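Local coordinates for protein alpha-glucosidase (Bacteroides thetaiotaomicron, PDB 5XFM) that hydrolyses beta-L-arabinopyranosides and alpha-galactosides as a bifunctional, calcium-containing enzyme of glycoside hydrolase family 97, at residues A[302-307]-A[314-319]; A[322-327]-A[534-539]; A[342-347]-A[358-363]. The protein carries 1 engineered substitution. All blocks are in the same frame, centred on the assembly; numbering follows the deposited sequence.

All three contacts lie in the TIM-barrel domain of this family 97 hydrolase, on the same side of the chain's centre. Contact 1 comes first along the chain; the first segment of contact 2 follows, then the whole of contact 3, and residues 534-539 return much later to complete contact 2. Contacts 1 and 2 share helix 311-324, and their centres are about 13 Å apart. Contact 3 is equally far from contact 1 and touches it where Val315 and Ile318 meet Leu347. About 22 Å separates the centres of contacts 2 and 3. Contact 3 packs helix 341-353 on strand 357-363, while contacts 1 and 2 join helix 311-324 to the short helices 300-304 and, from late in the chain, 535-538.

Contact 1. Residues A[302-307]-A[314-319]; sequences ILWQDG and QVRYID
Trp304 and Tyr317 mark the closest approach of the two backbones, their CA atoms still 10.6 Å apart, a span bridged here by two large aromatic side chains. Trp304 ends helix 300-304; Gln305 then leaves helical geometry with positive phi, while residues 314-319 run on within helix 311-324. At this turn the side chain of Gln305 folds back, and its NE2 donates to Ile302 O at 2.7 Å from above the carbonyl plane.

The rings form a T-shaped (edge-to-face) pair, planes at 89° and centroids 4.8 Å apart, with the edge of Tyr317 directed at the face of Trp304. Tyr317 CE1 comes within 3.4 Å of Trp304 CE3, and Tyr317 OH sits 3.3 Å above the indole plane, over its centre. Because the hydroxyl lies over the face while the indole N-H points out in the ring plane, no hydrogen bond joins them. In Trp304 a chi1 of -67° sends the indole toward helix 311-324, and a chi2 of 11° turns its face to the tyrosine. At the indole edge lies Arg316 CD, 4.3 Å from Trp304 CZ3; the guanidinium is engaged by Asp313 in a salt bridge. Replacing Trp304 with an alanine would probably leave the Tyr317 edge without the aromatic face it meets and its ring more able to turn.

Arg500 makes a cation-pi contact with Trp304, and Tyr317 also touches the loop residues Ala532 and Pro533. On the neighbouring helices, Ile302 packs against the calcium ligand Glu458 of helix 458-462, while Val315 and Ile318 lie against Tyr350 of helix 341-353.

Contact 2. Residues A[322-327]-A[534-539]; sequences SAMGYE and NNLKDV
Met324 reaches Leu536 because its chain is bent at both chi2 (-64°) and chi3, which curls the thioether round toward residues 534-539. With chi1 at -83° and an extended chi2, Leu536 sends its two methyls toward helix 311-324. The two side chains lie alongside each other, pointing opposite ways, with Met324 SD 4.2 Å from Leu536 CD2. The other branch, Leu536 CD1, lies 4.3 Å from Ala323 CB. A flexible thioether and a branched tip suit this light, wholly apolar contact, and the small alanine lets the leucine lie beside the helix.

After Met324 the helix closes in a Schellman motif, where Gly325 takes the positive phi that glycine tolerates well. In the short helix 535-538, the Asp538 carboxylate is gripped by two amides: Asn534 ND2 gives OD2 an almost straight bond of 2.9 Å, and Asn535 ND2 donates to OD1 at 3.3 Å. Each Asp538 oxygen accepts through its syn lone pair, which should restrain the carboxylate from turning.

Helix 541-549 covers the same apolar patch, since Met544 touches both Met324 and Leu536. Phe320, one turn back along helix 311-324, adds to the cover over Leu536, while Tyr326 leads on toward strand 328-331 and packs against strand 295-299.

Contact 3. Residues A[342-347]-A[358-363]; sequences QRMKSL and LFLWYS
Met344 meets Leu358 and Leu360 in a beta-alpha-beta crossover of the TIM barrel: strand 328-331 leads through helix 341-353 into the parallel strand 357-363. The axes of segments 342-347 and 358-363 run nearly antiparallel, at 156°, and come within 11.3 Å of each other, a gap filled by side chains.

The packing is entirely apolar. Met344 places CG anti to its backbone N (chi1 -173°) and then bends twice, which lays the sulfur against both leucines. Met344 SD lies 4.0 Å from Leu360 CD2 and 4.1 Å from Leu358 CD1, and the methionine CG rests 4.0 Å from Leu360 CD1. Strand alternation turns both leucines to the helix, while Phe359 and Trp361 point to the other side of the sheet. Leu347 comes near Leu358 mainly through its carbonyl carbon, and its side chain packs against helix 311-324. Ile331 of the adjacent strand touches both leucines and Met344, and Trp391 of helix 382-395 also packs on Met344.

No hydrogen bond crosses between the two segments; within the helix, Arg343 O takes two donors, Leu347 N at 3.0 Å, the normal helical bond, and Ser346 OG. Ser346, small enough to fold back here and also bonded to Tyr311 OH, donates its OG to Arg343 O at 2.8 Å, tilted 18° from the carbonyl plane.

Contact 1. Residues A[302-307]-A[314-319]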
loop_
_atom_site.group_PDB
_atom_site.type_symbol
_atom_site.label_atom_id
_atom_site.label_comp_id
_atom_site.label_asym_id
_atom_site.label_seq_id
_atom_site.Cartn_x
_atom_site.Cartn_y
_atom_site.Cartn_z
ATOM N N ILE A 302 -20.796 1.825 3.080
ATOM C CA ILE A 302 -20.242 0.477 3.230
ATOM C C ILE A 302 -21.309 -0.528 3.719
ATOM O O ILE A 302 -21.472 -1.598 3.131
ATOM C CB ILE A 302 -18.999 0.458 4.164
ATOM C CG1 ILE A 302 -18.483 -0.970 4.337
ATOM C CG2 ILE A 302 -19.281 1.103 5.516
ATOM C CD1 ILE A 302 -18.107 -1.636 3.039
ATOM N N LEU A 303 -22.076 -0.157 4.738
ATOM C CA LEU A 303 -23.088 -1.058 5.285
ATOM C C LEU A 303 -24.518 -0.752 4.839
ATOM O O LEU A 303 -25.365 -1.647 4.822
ATOM C CB LEU A 303 -23.020 -1.039 6.814
ATOM C CG LEU A 303 -21.905 -1.893 7.413
ATOM C CD1 LEU A 303 -21.871 -1.752 8.923
ATOM C CD2 LEU A 303 -22.115 -3.343 7.018
ATOM N N TRP A 304 -24.794 0.504 4.494
ATOM C CA TRP A 304 -26.146 0.904 4.112
ATOM C C TRP A 304 -26.280 1.101 2.595
ATOM O O TRP A 304 -27.383 1.271 2.075
ATOM C CB TRP A 304 -26.552 2.172 4.863
ATOM C CG TRP A 304 -26.709 1.974 6.350
ATOM C CD1 TRP A 304 -26.329 0.883 7.082
ATOM C CD2 TRP A 304 -27.291 2.897 7.283
ATOM N NE1 TRP A 304 -26.636 1.071 8.410
ATOM C CE2 TRP A 304 -27.227 2.301 8.558
ATOM C CE3 TRP A 304 -27.857 4.171 7.162
ATOM C CZ2 TRP A 304 -27.714 2.932 9.704
ATOM C CZ3 TRP A 304 -28.333 4.798 8.301
ATOM C CH2 TRP A 304 -28.263 4.176 9.555
ATOM N N GLN A 305 -25.146 1.082 1.907
ATOM C CA GLN A 305 -25.069 1.087 0.441
ATOM C C GLN A 305 -25.777 2.267 -0.229
ATOM O O GLN A 305 -25.974 3.316 0.390
ATOM C CB GLN A 305 -25.609 -0.235 -0.108
ATOM C CG GLN A 305 -24.814 -1.454 0.360
ATOM C CD GLN A 305 -23.440 -1.548 -0.278
ATOM O OE1 GLN A 305 -23.312 -1.510 -1.501
ATOM N NE2 GLN A 305 -22.402 -1.672 0.551
ATOM N N ASP A 306 -26.152 2.088 -1.496
ATOM C CA ASP A 306 -26.653 3.186 -2.330
ATOM C C ASP A 306 -27.923 3.824 -1.765
ATOM O O ASP A 306 -28.200 5.000 -2.004
ATOM C CB ASP A 306 -26.932 2.695 -3.756
ATOM C CG ASP A 306 -25.664 2.530 -4.593
ATOM O OD1 ASP A 306 -24.570 2.941 -4.152
ATOM O OD2 ASP A 306 -25.771 1.993 -5.716
ATOM N N GLY A 307 -28.697 3.044 -1.021
ATOM C CA GLY A 307 -29.912 3.545 -0.400
ATOM C C GLY A 307 -29.652 4.599 0.660
ATOM O O GLY A 307 -30.566 5.310 1.079
ATOM N N GLN A 314 -27.388 10.938 5.561
ATOM C CA GLN A 314 -26.103 11.608 5.725
ATOM C C GLN A 314 -26.132 12.462 6.982
ATOM O O GLN A 314 -25.124 12.589 7.661
ATOM C CB GLN A 314 -25.770 12.453 4.498
ATOM C CG GLN A 314 -25.497 11.635 3.228
ATOM C CD GLN A 314 -24.598 10.436 3.467
ATOM O OE1 GLN A 314 -23.496 10.575 3.990
ATOM N NE2 GLN A 314 -25.052 9.256 3.053
ATOM N N VAL A 315 -27.293 13.024 7.307
ATOM C CA VAL A 315 -27.461 13.721 8.578
ATOM C C VAL A 315 -27.224 12.738 9.719
ATOM O O VAL A 315 -26.538 13.042 10.695
ATOM C CB VAL A 315 -28.861 14.357 8.723
ATOM C CG1 VAL A 315 -29.115 14.780 10.175
ATOM C CG2 VAL A 315 -29.009 15.547 7.790
ATOM N N ARG A 316 -27.797 11.551 9.579
ATOM C CA ARG A 316 -27.621 10.487 10.561
ATOM C C ARG A 316 -26.149 10.148 10.786
ATOM O O ARG A 316 -25.704 10.043 11.929
ATOM C CB ARG A 316 -28.392 9.239 10.116
ATOM C CG ARG A 316 -29.842 9.245 10.555
ATOM C CD ARG A 316 -30.604 8.040 10.038
ATOM N NE ARG A 316 -32.013 8.118 10.409
ATOM C CZ ARG A 316 -32.988 8.419 9.557
ATOM N NH1 ARG A 316 -32.704 8.665 8.283
ATOM N NH2 ARG A 316 -34.247 8.476 9.977
ATOM N N TYR A 317 -25.390 9.986 9.705
ATOM C CA TYR A 317 -23.983 9.606 9.840
ATOM C C TYR A 317 -23.091 10.762 10.287
ATOM O O TYR A 317 -22.051 10.550 10.913
ATOM C CB TYR A 317 -23.475 9.002 8.530
ATOM C CG TYR A 317 -23.591 7.498 8.538
ATOM C CD1 TYR A 317 -24.824 6.888 8.362
ATOM C CD2 TYR A 317 -22.477 6.688 8.728
ATOM C CE1 TYR A 317 -24.954 5.518 8.375
ATOM C CE2 TYR A 317 -22.600 5.308 8.744
ATOM C CZ TYR A 317 -23.844 4.731 8.562
ATOM O OH TYR A 317 -23.999 3.365 8.569
ATOM N N ILE A 318 -23.496 11.982 9.960
ATOM C CA ILE A 318 -22.833 13.169 10.482
ATOM C C ILE A 318 -23.014 13.240 12.000
ATOM O O ILE A 318 -22.062 13.496 12.748
ATOM C CB ILE A 318 -23.383 14.443 9.807
ATOM C CG1 ILE A 318 -22.832 14.559 8.382
ATOM C CG2 ILE A 318 -23.035 15.679 10.610
ATOM C CD1 ILE A 318 -23.526 15.601 7.540
ATOM N N ASP A 319 -24.243 12.995 12.444
ATOM C CA ASP A 319 -24.567 12.930 13.867
ATOM C C ASP A 319 -23.774 11.834 14.562
ATOM O O ASP A 319 -23.294 12.016 15.678
ATOM C CB ASP A 319 -26.068 12.683 14.075
ATOM C CG ASP A 319 -26.912 13.917 13.814
ATOM O OD1 ASP A 319 -26.357 15.036 13.773
ATOM O OD2 ASP A 319 -28.142 13.763 13.649
#

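Contact 2. Residues A[322-327]-A[534-539]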
loop_
_atom_site.group_PDB
_atom_site.type_symbol
_atom_site.label_atom_id
_atom_site.label_comp_id
_atom_site.label_asym_id
_atom_site.label_seq_id
_atom_site.Cartn_x
_atom_site.Cartn_y
_atom_site.Cartn_z
ATOM N N SER A 322 -20.297 12.893 15.015
ATOM C CA SER A 322 -20.256 13.809 16.150
ATOM C C SER A 322 -20.269 13.061 17.484
ATOM O O SER A 322 -19.504 13.381 18.394
ATOM C CB SER A 322 -21.428 14.785 16.088
ATOM O OG SER A 322 -21.269 15.814 17.040
ATOM N N ALA A 323 -21.140 12.063 17.589
ATOM C CA ALA A 323 -21.260 11.256 18.800
ATOM C C ALA A 323 -19.999 10.436 19.057
ATOM O O ALA A 323 -19.622 10.191 20.202
ATOM C CB ALA A 323 -22.476 10.338 18.701
ATOM N N MET A 324 -19.364 9.994 17.981
ATOM C CA MET A 324 -18.126 9.242 18.078
ATOM C C MET A 324 -16.926 10.166 18.295
ATOM O O MET A 324 -15.834 9.717 18.642
ATOM C CB MET A 324 -17.936 8.393 16.821
ATOM C CG MET A 324 -18.934 7.258 16.708
ATOM S SD MET A 324 -18.766 6.033 18.021
ATOM C CE MET A 324 -17.098 5.444 17.729
ATOM N N GLY A 325 -17.131 11.463 18.085
ATOM C CA GLY A 325 -16.043 12.419 18.186
ATOM C C GLY A 325 -15.133 12.283 16.982
ATOM O O GLY A 325 -13.952 12.642 17.032
ATOM N N TYR A 326 -15.680 11.743 15.897
ATOM C CA TYR A 326 -14.902 11.544 14.678
ATOM C C TYR A 326 -14.779 12.844 13.896
ATOM O O TYR A 326 -15.696 13.672 13.896
ATOM C CB TYR A 326 -15.520 10.448 13.804
ATOM C CG TYR A 326 -15.134 9.046 14.229
ATOM C CD1 TYR A 326 -14.469 8.822 15.430
ATOM C CD2 TYR A 326 -15.409 7.952 13.418
ATOM C CE1 TYR A 326 -14.109 7.548 15.820
ATOM C CE2 TYR A 326 -15.050 6.673 13.800
ATOM C CZ TYR A 326 -14.400 6.478 15.001
ATOM O OH TYR A 326 -14.041 5.211 15.386
ATOM N N GLU A 327 -13.632 13.014 13.243
ATOM C CA GLU A 327 -13.324 14.234 12.504
ATOM C C GLU A 327 -14.078 14.362 11.191
ATOM O O GLU A 327 -14.361 15.474 10.745
ATOM C CB GLU A 327 -11.820 14.339 12.232
ATOM C CG GLU A 327 -10.966 14.564 13.467
ATOM C CD GLU A 327 -10.868 13.342 14.358
ATOM O OE1 GLU A 327 -10.743 12.221 13.821
ATOM O OE2 GLU A 327 -10.915 13.504 15.596
ATOM N N ASN A 534 -26.369 2.160 14.609
ATOM C CA ASN A 534 -26.938 1.080 15.411
ATOM C C ASN A 534 -25.912 0.383 16.307
ATOM O O ASN A 534 -26.284 -0.271 17.283
ATOM C CB ASN A 534 -27.619 0.057 14.502
ATOM C CG ASN A 534 -26.689 -0.489 13.445
ATOM O OD1 ASN A 534 -26.418 0.172 12.444
ATOM N ND2 ASN A 534 -26.209 -1.707 13.649
ATOM N N ASN A 535 -24.625 0.522 15.979
ATOM C CA ASN A 535 -23.573 -0.088 16.785
ATOM C C ASN A 535 -23.505 0.518 18.183
ATOM O O ASN A 535 -23.000 -0.107 19.116
ATOM C CB ASN A 535 -22.214 0.032 16.103
ATOM C CG ASN A 535 -22.136 -0.764 14.817
ATOM O OD1 ASN A 535 -21.270 -0.519 13.977
ATOM N ND2 ASN A 535 -23.064 -1.709 14.641
ATOM N N LEU A 536 -24.003 1.738 18.344
ATOM C CA LEU A 536 -23.984 2.314 19.683
ATOM C C LEU A 536 -25.022 1.626 20.568
ATOM O O LEU A 536 -24.983 1.768 21.789
ATOM C CB LEU A 536 -24.233 3.820 19.642
ATOM C CG LEU A 536 -23.000 4.670 19.332
ATOM C CD1 LEU A 536 -23.352 6.150 19.357
ATOM C CD2 LEU A 536 -21.867 4.357 20.302
ATOM N N LYS A 537 -25.918 0.848 19.954
ATOM C CA LYS A 537 -26.908 0.082 20.712
ATOM C C LYS A 537 -26.664 -1.437 20.735
ATOM O O LYS A 537 -26.931 -2.085 21.746
ATOM C CB LYS A 537 -28.310 0.351 20.155
ATOM C CG LYS A 537 -28.781 1.798 20.284
ATOM C CD LYS A 537 -29.021 2.195 21.734
ATOM C CE LYS A 537 -29.563 3.614 21.840
ATOM N NZ LYS A 537 -28.535 4.629 21.458
ATOM N N ASP A 538 -26.162 -2.007 19.639
ATOM C CA ASP A 538 -26.054 -3.469 19.542
ATOM C C ASP A 538 -24.621 -4.002 19.616
ATOM O O ASP A 538 -24.371 -5.181 19.353
ATOM C CB ASP A 538 -26.726 -3.976 18.256
ATOM C CG ASP A 538 -26.169 -3.334 16.993
ATOM O OD1 ASP A 538 -24.974 -2.967 16.967
ATOM O OD2 ASP A 538 -26.938 -3.208 16.013
ATOM N N VAL A 539 -23.687 -3.134 19.987
ATOM C CA VAL A 539 -22.302 -3.539 20.179
ATOM C C VAL A 539 -21.894 -3.265 21.624
ATOM O O VAL A 539 -22.182 -2.187 22.149
ATOM C CB VAL A 539 -21.360 -2.792 19.212
ATOM C CG1 VAL A 539 -19.895 -3.126 19.499
ATOM C CG2 VAL A 539 -21.715 -3.119 17.769
#

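Contact 3. Residues A[342-347]-A[358-363]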
loop_
_atom_site.group_PDB
_atom_site.type_symbol
_atom_site.label_atom_id
_atom_site.label_comp_id
_atom_site.label_asym_id
_atom_site.label_seq_id
_atom_site.Cartn_x
_atom_site.Cartn_y
_atom_site.Cartn_z
ATOM N N GLN A 342 -26.220 21.888 -4.377
ATOM C CA GLN A 342 -26.842 22.991 -3.645
ATOM C C GLN A 342 -27.110 22.656 -2.182
ATOM O O GLN A 342 -26.779 23.431 -1.292
ATOM C CB GLN A 342 -28.165 23.368 -4.303
ATOM C CG GLN A 342 -28.039 24.008 -5.661
ATOM C CD GLN A 342 -29.016 23.405 -6.645
ATOM O OE1 GLN A 342 -29.539 22.308 -6.423
ATOM N NE2 GLN A 342 -29.252 24.101 -7.750
ATOM N N ARG A 343 -27.691 21.485 -1.934
ATOM C CA ARG A 343 -28.006 21.071 -0.567
ATOM C C ARG A 343 -26.767 20.594 0.170
ATOM O O ARG A 343 -26.749 20.524 1.411
ATOM C CB ARG A 343 -29.073 19.976 -0.536
ATOM C CG ARG A 343 -30.405 20.380 -1.126
ATOM C CD ARG A 343 -31.489 19.482 -0.575
ATOM N NE ARG A 343 -31.619 19.718 0.863
ATOM C CZ ARG A 343 -32.286 18.934 1.706
ATOM N NH1 ARG A 343 -32.870 17.824 1.273
ATOM N NH2 ARG A 343 -32.345 19.251 2.993
ATOM N N MET A 344 -25.742 20.241 -0.601
ATOM C CA MET A 344 -24.459 19.851 -0.028
ATOM C C MET A 344 -23.909 20.939 0.882
ATOM O O MET A 344 -23.283 20.636 1.881
ATOM C CB MET A 344 -23.445 19.534 -1.126
ATOM C CG MET A 344 -22.140 18.954 -0.602
ATOM S SD MET A 344 -22.417 17.524 0.477
ATOM C CE MET A 344 -23.191 16.372 -0.657
ATOM N N LYS A 345 -24.173 22.198 0.548
ATOM C CA LYS A 345 -23.712 23.330 1.352
ATOM C C LYS A 345 -24.352 23.357 2.737
ATOM O O LYS A 345 -23.691 23.636 3.745
ATOM C CB LYS A 345 -24.000 24.637 0.616
ATOM C CG LYS A 345 -23.947 25.884 1.481
ATOM C CD LYS A 345 -24.052 27.139 0.626
ATOM C CE LYS A 345 -24.413 28.352 1.466
ATOM N NZ LYS A 345 -25.820 28.253 1.952
ATOM N N SER A 346 -25.643 23.056 2.788
ATOM C CA SER A 346 -26.348 23.032 4.061
ATOM C C SER A 346 -25.944 21.795 4.850
ATOM O O SER A 346 -25.899 21.821 6.079
ATOM C CB SER A 346 -27.864 23.079 3.846
ATOM O OG SER A 346 -28.340 21.896 3.231
ATOM N N LEU A 347 -25.622 20.720 4.139
ATOM C CA LEU A 347 -25.115 19.515 4.792
ATOM C C LEU A 347 -23.744 19.795 5.421
ATOM O O LEU A 347 -23.467 19.380 6.551
ATOM C CB LEU A 347 -25.038 18.355 3.794
ATOM C CG LEU A 347 -25.398 16.938 4.257
ATOM C CD1 LEU A 347 -26.597 16.914 5.204
ATOM C CD2 LEU A 347 -25.666 16.049 3.049
ATOM N N LEU A 358 -16.374 17.106 5.892
ATOM C CA LEU A 358 -16.738 16.092 4.905
ATOM C C LEU A 358 -15.653 15.713 3.896
ATOM O O LEU A 358 -14.801 16.521 3.524
ATOM C CB LEU A 358 -17.977 16.540 4.126
ATOM C CG LEU A 358 -19.220 16.903 4.927
ATOM C CD1 LEU A 358 -20.332 17.258 3.973
ATOM C CD2 LEU A 358 -19.628 15.738 5.813
ATOM N N PHE A 359 -15.701 14.452 3.479
ATOM C CA PHE A 359 -15.010 13.982 2.286
ATOM C C PHE A 359 -16.077 13.679 1.253
ATOM O O PHE A 359 -17.106 13.084 1.587
ATOM C CB PHE A 359 -14.183 12.730 2.566
ATOM C CG PHE A 359 -12.813 13.000 3.099
ATOM C CD1 PHE A 359 -12.642 13.631 4.319
ATOM C CD2 PHE A 359 -11.687 12.562 2.411
ATOM C CE1 PHE A 359 -11.383 13.853 4.827
ATOM C CE2 PHE A 359 -10.419 12.779 2.918
ATOM C CZ PHE A 359 -10.266 13.426 4.125
ATOM N N LEU A 360 -15.856 14.092 0.012
ATOM C CA LEU A 360 -16.811 13.786 -1.047
ATOM C C LEU A 360 -16.224 12.855 -2.108
ATOM O O LEU A 360 -15.047 12.977 -2.484
ATOM C CB LEU A 360 -17.320 15.072 -1.700
ATOM C CG LEU A 360 -18.092 16.012 -0.773
ATOM C CD1 LEU A 360 -18.660 17.191 -1.551
ATOM C CD2 LEU A 360 -19.201 15.250 -0.060
ATOM N N TRP A 361 -17.062 11.915 -2.555
ATOM C CA TRP A 361 -16.733 10.933 -3.589
ATOM C C TRP A 361 -16.797 11.529 -4.990
ATOM O O TRP A 361 -17.756 12.225 -5.342
ATOM C CB TRP A 361 -17.692 9.733 -3.506
ATOM C CG TRP A 361 -17.317 8.545 -4.367
ATOM C CD1 TRP A 361 -16.628 7.430 -3.968
ATOM C CD2 TRP A 361 -17.640 8.335 -5.753
ATOM N NE1 TRP A 361 -16.490 6.551 -5.019
ATOM C CE2 TRP A 361 -17.102 7.082 -6.124
ATOM C CE3 TRP A 361 -18.322 9.084 -6.715
ATOM C CZ2 TRP A 361 -17.229 6.567 -7.413
ATOM C CZ3 TRP A 361 -18.441 8.573 -7.992
ATOM C CH2 TRP A 361 -17.897 7.328 -8.331
ATOM N N TYR A 362 -15.762 11.271 -5.779
ATOM C CA TYR A 362 -15.765 11.604 -7.200
ATOM C C TYR A 362 -15.278 10.427 -8.023
ATOM O O TYR A 362 -14.427 9.665 -7.567
ATOM C CB TYR A 362 -14.883 12.830 -7.478
ATOM C CG TYR A 362 -15.513 14.155 -7.113
ATOM C CD1 TYR A 362 -15.537 14.597 -5.797
ATOM C CD2 TYR A 362 -16.078 14.969 -8.091
ATOM C CE1 TYR A 362 -16.116 15.810 -5.462
ATOM C CE2 TYR A 362 -16.659 16.183 -7.765
ATOM C CZ TYR A 362 -16.676 16.595 -6.449
ATOM O OH TYR A 362 -17.251 17.798 -6.119
ATOM N N SER A 363 -15.794 10.277 -9.240
ATOM C CA SER A 363 -15.159 9.368 -10.185
ATOM C C SER A 363 -14.050 10.124 -10.901
ATOM O O SER A 363 -14.231 11.277 -11.303
ATOM C CB SER A 363 -16.153 8.796 -11.198
ATOM O OG SER A 363 -15.530 7.797 -12.005
#